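Local coordinates for protein yxeP (Bacillus subtilis, PDB 1YSJ), which probably catalyses the deacetylation of N-acetylcysteine to cysteine and acetate, as an M20-family hydrolase that binds two divalent metal ions per subunit, at residues G197-S202 / G360-M365; F280-R285 / S317-G322; P90-R95 / I398-I403. The protein carries 1 engineered substitution. One frame throughout, in Å; residues are numbered along the deposited sequence.

Interaction 1. Residues G197-S202 / G360-M365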
loop_
_atom_site.group_PDB
_atom_site.type_symbol
_atom_site.label_atom_id
_atom_site.label_comp_id
_atom_site.label_asym_id
_atom_site.label_seq_id
_atom_site.Cartn_x
_atom_site.Cartn_y
_atom_site.Cartn_z
ATOM N N GLY A 197 -12.701 -37.663 2.282
ATOM C CA GLY A 197 -11.557 -36.781 2.486
ATOM C C GLY A 197 -11.818 -35.330 2.114
ATOM O O GLY A 197 -12.966 -34.868 2.166
ATOM N N PRO A 198 -10.751 -34.601 1.726
ATOM C CA PRO A 198 -10.780 -33.157 1.467
ATOM C C PRO A 198 -11.685 -32.762 0.302
ATOM O O PRO A 198 -11.518 -33.262 -0.817
ATOM C CB PRO A 198 -9.317 -32.828 1.129
ATOM C CG PRO A 198 -8.525 -33.984 1.651
ATOM C CD PRO A 198 -9.409 -35.165 1.503
ATOM N N LEU A 199 -12.631 -31.865 0.576
ATOM C CA LEU A 199 -13.564 -31.372 -0.436
ATOM C C LEU A 199 -13.357 -29.884 -0.700
ATOM O O LEU A 199 -13.369 -29.440 -1.850
ATOM C CB LEU A 199 -15.014 -31.639 -0.006
ATOM C CG LEU A 199 -16.142 -31.181 -0.941
ATOM C CD1 LEU A 199 -16.138 -31.975 -2.236
ATOM C CD2 LEU A 199 -17.489 -31.293 -0.260
HETATM N N MSE A 200 -13.181 -29.120 0.374
HETATM C CA MSE A 200 -13.029 -27.671 0.284
HETATM C C MSE A 200 -11.813 -27.227 1.070
HETATM O O MSE A 200 -11.497 -27.794 2.109
HETATM C CB MSE A 200 -14.283 -26.955 0.795
HETATM C CG MSE A 200 -15.557 -27.396 0.107
HETATM SE SE MSE A 200 -17.095 -26.374 0.669
HETATM C CE MSE A 200 -16.693 -24.678 -0.259
ATOM N N ALA A 201 -11.139 -26.203 0.564
ATOM C CA ALA A 201 -9.856 -25.773 1.097
ATOM C C ALA A 201 -9.949 -25.163 2.493
ATOM O O ALA A 201 -10.978 -24.607 2.879
ATOM C CB ALA A 201 -9.200 -24.789 0.134
ATOM N N SER A 202 -8.862 -25.291 3.247
ATOM C CA SER A 202 -8.674 -24.527 4.464
ATOM C C SER A 202 -8.410 -23.080 4.066
ATOM O O SER A 202 -7.869 -22.817 2.993
ATOM C CB SER A 202 -7.490 -25.076 5.256
ATOM O OG SER A 202 -6.295 -25.011 4.494
ATOM N N GLY A 360 -18.224 -36.342 9.914
ATOM C CA GLY A 360 -19.188 -35.637 9.073
ATOM C C GLY A 360 -19.076 -35.920 7.590
ATOM O O GLY A 360 -18.048 -36.409 7.115
ATOM N N PHE A 361 -20.143 -35.605 6.861
ATOM C CA PHE A 361 -20.155 -35.724 5.409
ATOM C C PHE A 361 -20.886 -34.552 4.746
ATOM O O PHE A 361 -22.024 -34.234 5.091
ATOM C CB PHE A 361 -20.776 -37.057 4.982
ATOM C CG PHE A 361 -20.182 -37.624 3.729
ATOM C CD1 PHE A 361 -19.064 -38.457 3.788
ATOM C CD2 PHE A 361 -20.730 -37.328 2.485
ATOM C CE1 PHE A 361 -18.504 -38.987 2.631
ATOM C CE2 PHE A 361 -20.172 -37.855 1.315
ATOM C CZ PHE A 361 -19.058 -38.683 1.391
ATOM N N PHE A 362 -20.219 -33.930 3.781
ATOM C CA PHE A 362 -20.737 -32.767 3.080
ATOM C C PHE A 362 -20.796 -33.073 1.587
ATOM O O PHE A 362 -19.797 -33.483 0.993
ATOM C CB PHE A 362 -19.812 -31.577 3.348
ATOM C CG PHE A 362 -20.397 -30.237 2.986
ATOM C CD1 PHE A 362 -21.310 -29.609 3.829
ATOM C CD2 PHE A 362 -20.000 -29.586 1.823
ATOM C CE1 PHE A 362 -21.837 -28.356 3.506
ATOM C CE2 PHE A 362 -20.518 -28.333 1.487
ATOM C CZ PHE A 362 -21.434 -27.718 2.331
ATOM N N VAL A 363 -21.961 -32.875 0.979
ATOM C CA VAL A 363 -22.144 -33.219 -0.437
ATOM C C VAL A 363 -22.491 -32.023 -1.330
ATOM O O VAL A 363 -23.023 -31.013 -0.856
ATOM C CB VAL A 363 -23.217 -34.327 -0.634
ATOM C CG1 VAL A 363 -22.783 -35.620 0.029
ATOM C CG2 VAL A 363 -24.587 -33.877 -0.117
ATOM N N TRP A 364 -22.184 -32.152 -2.623
ATOM C CA TRP A 364 -22.672 -31.212 -3.628
ATOM C C TRP A 364 -24.092 -31.594 -4.027
ATOM O O TRP A 364 -24.368 -32.759 -4.312
ATOM C CB TRP A 364 -21.799 -31.211 -4.889
ATOM C CG TRP A 364 -20.350 -30.785 -4.742
ATOM C CD1 TRP A 364 -19.277 -31.323 -5.401
ATOM C CD2 TRP A 364 -19.819 -29.726 -3.920
ATOM N NE1 TRP A 364 -18.118 -30.678 -5.038
ATOM C CE2 TRP A 364 -18.419 -29.697 -4.131
ATOM C CE3 TRP A 364 -20.386 -28.807 -3.029
ATOM C CZ2 TRP A 364 -17.579 -28.782 -3.485
ATOM C CZ3 TRP A 364 -19.549 -27.900 -2.381
ATOM C CH2 TRP A 364 -18.160 -27.896 -2.614
HETATM N N MSE A 365 -24.988 -30.612 -4.049
HETATM C CA MSE A 365 -26.334 -30.817 -4.567
HETATM C C MSE A 365 -26.451 -30.158 -5.943
HETATM O O MSE A 365 -26.408 -28.930 -6.053
HETATM C CB MSE A 365 -27.371 -30.244 -3.595
HETATM C CG MSE A 365 -28.835 -30.582 -3.919
HETATM SE SE MSE A 365 -29.245 -32.504 -4.007
HETATM C CE MSE A 365 -28.597 -33.086 -2.215
#

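Interaction 2. Residues F280-R285 / S317-G322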
loop_
_atom_site.group_PDB
_atom_site.type_symbol
_atom_site.label_atom_id
_atom_site.label_comp_id
_atom_site.label_asym_id
_atom_site.label_seq_id
_atom_site.Cartn_x
_atom_site.Cartn_y
_atom_site.Cartn_z
ATOM N N PHE A 280 -5.368 -28.343 1.174
ATOM C CA PHE A 280 -6.350 -29.423 1.216
ATOM C C PHE A 280 -5.995 -30.517 2.220
ATOM O O PHE A 280 -6.878 -31.226 2.698
ATOM C CB PHE A 280 -6.598 -30.000 -0.184
ATOM C CG PHE A 280 -7.425 -29.102 -1.062
ATOM C CD1 PHE A 280 -8.818 -29.096 -0.959
ATOM C CD2 PHE A 280 -6.817 -28.241 -1.972
ATOM C CE1 PHE A 280 -9.590 -28.259 -1.759
ATOM C CE2 PHE A 280 -7.583 -27.395 -2.779
ATOM C CZ PHE A 280 -8.970 -27.405 -2.672
ATOM N N GLN A 281 -4.714 -30.644 2.555
ATOM C CA GLN A 281 -4.306 -31.587 3.599
ATOM C C GLN A 281 -3.884 -30.901 4.900
ATOM O O GLN A 281 -3.412 -29.761 4.893
ATOM C CB GLN A 281 -3.245 -32.575 3.093
ATOM C CG GLN A 281 -3.768 -33.619 2.073
ATOM C CD GLN A 281 -4.930 -34.498 2.585
ATOM O OE1 GLN A 281 -5.439 -34.324 3.699
ATOM N NE2 GLN A 281 -5.351 -35.450 1.754
ATOM N N LYS A 282 -4.076 -31.611 6.011
ATOM C CA LYS A 282 -3.893 -31.065 7.362
ATOM C C LYS A 282 -2.445 -30.688 7.655
ATOM O O LYS A 282 -2.182 -29.663 8.285
ATOM C CB LYS A 282 -4.396 -32.056 8.423
ATOM C CG LYS A 282 -5.811 -32.589 8.198
ATOM C CD LYS A 282 -6.869 -31.500 8.356
ATOM C CE LYS A 282 -8.225 -31.962 7.835
ATOM N NZ LYS A 282 -9.219 -30.854 7.801
ATOM N N GLU A 283 -1.519 -31.528 7.199
ATOM C CA GLU A 283 -0.086 -31.308 7.402
ATOM C C GLU A 283 0.440 -30.132 6.577
ATOM O O GLU A 283 1.240 -29.333 7.070
ATOM C CB GLU A 283 0.724 -32.588 7.131
ATOM C CG GLU A 283 0.225 -33.451 5.965
ATOM C CD GLU A 283 -0.983 -34.315 6.326
ATOM O OE1 GLU A 283 -0.917 -35.069 7.325
ATOM O OE2 GLU A 283 -2.000 -34.244 5.603
ATOM N N ALA A 284 -0.027 -30.026 5.333
ATOM C CA ALA A 284 0.291 -28.889 4.465
ATOM C C ALA A 284 -0.073 -27.561 5.125
ATOM O O ALA A 284 0.697 -26.608 5.060
ATOM C CB ALA A 284 -0.412 -29.029 3.118
ATOM N N ARG A 285 -1.241 -27.515 5.771
ATOM C CA ARG A 285 -1.695 -26.342 6.525
ATOM C C ARG A 285 -0.791 -26.006 7.718
ATOM O O ARG A 285 -0.681 -24.841 8.112
ATOM C CB ARG A 285 -3.126 -26.557 7.015
ATOM C CG ARG A 285 -3.822 -25.300 7.485
ATOM C CD ARG A 285 -5.054 -25.626 8.305
ATOM N NE ARG A 285 -5.785 -24.420 8.684
ATOM C CZ ARG A 285 -6.670 -24.349 9.675
ATOM N NH1 ARG A 285 -6.950 -25.420 10.411
ATOM N NH2 ARG A 285 -7.277 -23.198 9.933
ATOM N N SER A 317 -10.032 -27.324 6.537
ATOM C CA SER A 317 -10.597 -27.899 5.324
ATOM C C SER A 317 -11.840 -28.754 5.611
ATOM O O SER A 317 -11.910 -29.427 6.643
ATOM C CB SER A 317 -9.536 -28.748 4.635
ATOM O OG SER A 317 -10.011 -29.229 3.399
ATOM N N VAL A 318 -12.812 -28.720 4.697
ATOM C CA VAL A 318 -13.962 -29.629 4.757
ATOM C C VAL A 318 -13.470 -31.043 4.435
ATOM O O VAL A 318 -13.101 -31.339 3.292
ATOM C CB VAL A 318 -15.129 -29.202 3.817
ATOM C CG1 VAL A 318 -16.225 -30.277 3.771
ATOM C CG2 VAL A 318 -15.722 -27.870 4.257
ATOM N N GLN A 319 -13.465 -31.897 5.456
ATOM C CA GLN A 319 -12.951 -33.262 5.356
ATOM C C GLN A 319 -14.085 -34.266 5.562
ATOM O O GLN A 319 -14.676 -34.325 6.641
ATOM C CB GLN A 319 -11.854 -33.479 6.406
ATOM C CG GLN A 319 -11.104 -34.802 6.299
ATOM C CD GLN A 319 -9.870 -34.720 5.423
ATOM O OE1 GLN A 319 -9.398 -33.633 5.092
ATOM N NE2 GLN A 319 -9.332 -35.875 5.052
ATOM N N ASN A 320 -14.379 -35.054 4.530
ATOM C CA ASN A 320 -15.463 -36.042 4.590
ATOM C C ASN A 320 -15.022 -37.411 5.119
ATOM O O ASN A 320 -14.040 -37.988 4.644
ATOM C CB ASN A 320 -16.163 -36.172 3.232
ATOM C CG ASN A 320 -17.024 -34.960 2.893
ATOM O OD1 ASN A 320 -17.485 -34.245 3.777
ATOM N ND2 ASN A 320 -17.245 -34.730 1.606
ATOM N N ASP A 321 -15.761 -37.910 6.111
ATOM C CA ASP A 321 -15.486 -39.205 6.741
ATOM C C ASP A 321 -15.934 -40.339 5.825
ATOM O O ASP A 321 -17.091 -40.384 5.402
ATOM C CB ASP A 321 -16.205 -39.303 8.092
ATOM C CG ASP A 321 -15.581 -40.333 9.025
ATOM O OD1 ASP A 321 -15.478 -41.524 8.650
ATOM O OD2 ASP A 321 -15.202 -39.949 10.154
ATOM N N GLY A 322 -15.011 -41.254 5.535
ATOM C CA GLY A 322 -15.274 -42.395 4.659
ATOM C C GLY A 322 -16.233 -43.456 5.181
ATOM O O GLY A 322 -16.650 -44.332 4.423
HETATM O O HOH W 1 -7.500 -28.303 7.493
#

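Interaction 3. Residues P90-R95 / I398-I403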
loop_
_atom_site.group_PDB
_atom_site.type_symbol
_atom_site.label_atom_id
_atom_site.label_comp_id
_atom_site.label_asym_id
_atom_site.label_seq_id
_atom_site.Cartn_x
_atom_site.Cartn_y
_atom_site.Cartn_z
ATOM N N PRO A 90 -28.435 -43.251 18.743
ATOM C CA PRO A 90 -27.525 -42.127 18.521
ATOM C C PRO A 90 -28.244 -40.894 17.980
ATOM O O PRO A 90 -29.332 -41.002 17.402
ATOM C CB PRO A 90 -26.525 -42.668 17.485
ATOM C CG PRO A 90 -27.152 -43.888 16.912
ATOM C CD PRO A 90 -28.067 -44.437 17.946
ATOM N N VAL A 91 -27.634 -39.732 18.196
ATOM C CA VAL A 91 -28.136 -38.475 17.664
ATOM C C VAL A 91 -27.244 -38.057 16.501
ATOM O O VAL A 91 -26.015 -38.006 16.637
ATOM C CB VAL A 91 -28.134 -37.355 18.737
ATOM C CG1 VAL A 91 -28.734 -36.063 18.175
ATOM C CG2 VAL A 91 -28.894 -37.795 19.973
ATOM N N ILE A 92 -27.861 -37.774 15.358
ATOM C CA ILE A 92 -27.136 -37.212 14.214
ATOM C C ILE A 92 -27.700 -35.845 13.839
ATOM O O ILE A 92 -28.824 -35.505 14.208
ATOM C CB ILE A 92 -27.102 -38.162 12.982
ATOM C CG1 ILE A 92 -28.511 -38.423 12.442
ATOM C CG2 ILE A 92 -26.373 -39.472 13.324
ATOM C CD1 ILE A 92 -28.537 -38.835 10.977
ATOM N N ALA A 93 -26.915 -35.060 13.107
ATOM C CA ALA A 93 -27.311 -33.702 12.789
ATOM C C ALA A 93 -27.336 -33.453 11.290
ATOM O O ALA A 93 -26.555 -34.037 10.542
ATOM C CB ALA A 93 -26.396 -32.697 13.495
ATOM N N ILE A 94 -28.259 -32.597 10.863
ATOM C CA ILE A 94 -28.337 -32.156 9.476
ATOM C C ILE A 94 -28.344 -30.624 9.451
ATOM O O ILE A 94 -29.148 -29.977 10.125
ATOM C CB ILE A 94 -29.569 -32.738 8.740
ATOM C CG1 ILE A 94 -29.489 -34.269 8.692
ATOM C CG2 ILE A 94 -29.659 -32.167 7.321
ATOM C CD1 ILE A 94 -30.755 -34.949 8.170
ATOM N N ARG A 95 -27.439 -30.054 8.670
ATOM C CA ARG A 95 -27.174 -28.632 8.741
ATOM C C ARG A 95 -27.552 -27.892 7.461
ATOM O O ARG A 95 -27.249 -28.347 6.356
ATOM C CB ARG A 95 -25.700 -28.410 9.100
ATOM C CG ARG A 95 -25.245 -26.958 9.196
ATOM C CD ARG A 95 -24.827 -26.416 7.832
ATOM N NE ARG A 95 -23.812 -25.384 7.967
ATOM C CZ ARG A 95 -23.015 -24.980 6.984
ATOM N NH1 ARG A 95 -23.119 -25.513 5.772
ATOM N NH2 ARG A 95 -22.110 -24.042 7.221
ATOM N N ILE A 398 -30.734 -44.221 6.739
ATOM C CA ILE A 398 -29.656 -45.166 6.444
ATOM C C ILE A 398 -28.496 -45.053 7.432
ATOM O O ILE A 398 -27.990 -46.072 7.915
ATOM C CB ILE A 398 -29.143 -45.022 4.990
ATOM C CG1 ILE A 398 -30.218 -45.473 4.001
ATOM C CG2 ILE A 398 -27.870 -45.839 4.777
ATOM C CD1 ILE A 398 -29.977 -45.032 2.573
ATOM N N VAL A 399 -28.081 -43.823 7.733
ATOM C CA VAL A 399 -26.994 -43.593 8.686
ATOM C C VAL A 399 -27.338 -44.160 10.065
ATOM O O VAL A 399 -26.544 -44.897 10.647
ATOM C CB VAL A 399 -26.590 -42.099 8.778
ATOM C CG1 VAL A 399 -25.598 -41.867 9.922
ATOM C CG2 VAL A 399 -25.980 -41.643 7.473
ATOM N N LEU A 400 -28.533 -43.845 10.560
ATOM C CA LEU A 400 -28.977 -44.304 11.879
ATOM C C LEU A 400 -29.124 -45.828 11.993
ATOM O O LEU A 400 -29.089 -46.372 13.098
ATOM C CB LEU A 400 -30.270 -43.593 12.305
ATOM C CG LEU A 400 -30.179 -42.106 12.684
ATOM C CD1 LEU A 400 -31.569 -41.506 12.858
ATOM C CD2 LEU A 400 -29.335 -41.881 13.939
ATOM N N GLU A 401 -29.286 -46.503 10.854
ATOM C CA GLU A 401 -29.313 -47.968 10.805
ATOM C C GLU A 401 -27.947 -48.571 11.131
ATOM O O GLU A 401 -27.864 -49.611 11.782
ATOM C CB GLU A 401 -29.755 -48.463 9.423
ATOM C CG GLU A 401 -31.260 -48.432 9.168
ATOM C CD GLU A 401 -31.626 -48.698 7.706
ATOM O OE1 GLU A 401 -30.718 -48.980 6.888
ATOM O OE2 GLU A 401 -32.830 -48.624 7.374
ATOM N N THR A 402 -26.884 -47.912 10.671
ATOM C CA THR A 402 -25.525 -48.449 10.776
ATOM C C THR A 402 -24.634 -47.746 11.801
ATOM O O THR A 402 -23.627 -48.308 12.236
ATOM C CB THR A 402 -24.812 -48.475 9.399
ATOM O OG1 THR A 402 -25.221 -47.347 8.617
ATOM C CG2 THR A 402 -25.162 -49.747 8.643
ATOM N N ILE A 403 -25.005 -46.530 12.192
ATOM C CA ILE A 403 -24.206 -45.762 13.148
ATOM C C ILE A 403 -24.473 -46.204 14.586
ATOM O O ILE A 403 -23.834 -47.128 15.085
ATOM C CB ILE A 403 -24.427 -44.236 12.997
ATOM C CG1 ILE A 403 -23.215 -43.460 13.521
ATOM C CG2 ILE A 403 -25.722 -43.799 13.677
ATOM C CD1 ILE A 403 -23.221 -41.992 13.163
#

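Interaction 1. Residues G197-S202 / G360-M365
One methyl of L199 serves two aromatic rings in different ways. CD2 sits at the edge of the F362 ring, in its plane, 3.7 Å from CD2 of F362, and the same methyl lies over one face of the W364 indole, 14° off the normal of the six-membered ring in a CH-pi contact. The leucine has CG opposite its backbone N, and this carries both methyls across to the other strand. CD2 also comes within 3.4 Å of the carbonyl O of F362, while CD1 rests 3.7 Å from NE1 of W364. That NE1 is already held by the main-chain O of E343, so the leucine simply packs beside a satisfied donor.

The selenomethionine at M200 adds the second half. With CG anti to the carbonyl carbon, an extended second torsion (chi2 -175°) puts SE obliquely beside both rings, 3.8 Å from CH2 of W364 and 4.0 Å from CE2 of F362. Each of these is a Met-aromatic contact. The two strands, inclined at 45°, keep their axes 9.0 Å apart and meet through side chains, joining strand 197-211 of the four-stranded antiparallel sheet to strand 360-366 of the mixed sheet in the metal-binding domain.

Beyond the contact, F362 packs on H182, a nickel ligand, with its side chain about 7 Å from the metal, and W364 has K184 in a cation-pi contact. Leucine methyls, selenium and aromatic carbon make up most of the side-chain interface, and all four touching residues are buried, which implies adhesion by dispersion and close fit; through F362 this apolar packing may help to steady H182.

Interaction 2. Residues F280-R285 / S317-G322
F280 and S317 mark the point where the two backbones come nearest, their CA atoms 6.1 Å apart. From there the chains part company. F280 and Q281 are still loop, and the chain then winds into the helix that starts at about K282, its first turn closed by R285 N on Q281 O at 3.2 Å. The other segment runs straight on as the last residues of a strand, and D321 and G322 leave it as a loop.

K282 carries the polar part of the contact. Its chain bends at the second torsion (chi2 -67°) and then runs extended, which lays the tail back over the strand. There NZ gives a weak hydrogen bond to S317 O, at 3.3 Å. The same ammonium donates to a water 3.1 Å away, and that water also accepts from S317 N at 2.9 Å. One lysine therefore reaches both main-chain polar groups of S317, the carbonyl directly and the N-H through water. Q319 crosses the lysine obliquely, with OE1 3.4 Å from CE of K282; in this conformer, one of two deposited, the oxygen is buried without a hydrogen-bond partner and touches the carbon beside the ammonium. The hydroxyl of S317 stays 3.8 Å from F280 O and has its probable partner in M200 O of the adjoining strand.

Placed in the fold, this is where helix 282-302 sets off beside the edge strand 306-320 of the four-stranded antiparallel sheet, consistent with the dimerisation-type domain of M20 peptidases. Strand 197-211 lies next to that edge, with P198 touching both Q281 and Q319 and A201 touching F280. R285, a turn into the helix, ties back to the same strand by a salt bridge to D204.

Interaction 3. Residues P90-R95 / I398-I403
I92 and L400 anchor the buried, many-sided part of this contact, while P90 and I403 add a single close touch at its exposed rim. On the buried side I92 stands out from its strand toward the helix. Its first torsion (chi1 63°) puts CG1 between the backbone N and the carbonyl carbon, with CG2 beside the N, where CG1 and CG2 each come to 3.9 Å from CD2 of L400; CD1 rests 4.0 Å from CG of the same leucine. L400 crosses the isoleucine obliquely, and its CD2 also meets P90 O at 3.6 Å. V399, one residue earlier in the helix, adds a lighter touch, its CG1 at 4.2 Å from CG2 of I92.

Strand 91-97 is an inner strand of the mixed sheet of the metal-binding alpha/beta domain, and helix 384-402, the last in the chain, packs against a face of that sheet. V399 also reaches F179 of the neighbouring strand 175-184, while I398 is turned to helix 325-334. With an alanine in place of I92 both branches are gone, and L400 CD2 and I403 CD1 would probably be left beside a gap between helix and sheet.

Toward the outside the packing thins to fewer partners. I403 is the last modelled residue and exposed, yet its N still makes the last helical bond, to V399 O at 2.7 Å, an acceptor that also takes T402 N. From there its CD1 reaches CG2 of I92, while its CG2 slides past the proline ring of the partly exposed P90, 3.5 Å from CG of P90.

Overall arrangement
Interactions 1 and 3 are buried; interaction 2 lies at the surface. Interactions 1 and 3 both reach the mixed sheet of the metal-binding domain, through its strands 360-366 and 91-97, and F362 touches R95 where they come together. Interactions 1 and 2 share the other sheet: strands 197-211 and 306-320 are neighbours there, so G197 pairs with N320 while each strand also serves its own contact. Chemistry follows place. Close to the nickel ions, aromatic rings meet leucine and selenium; under the last helix, aliphatic side chains mesh; at the surface, a lysine and a water address main-chain atoms. Interactions 2 and 3 do not touch.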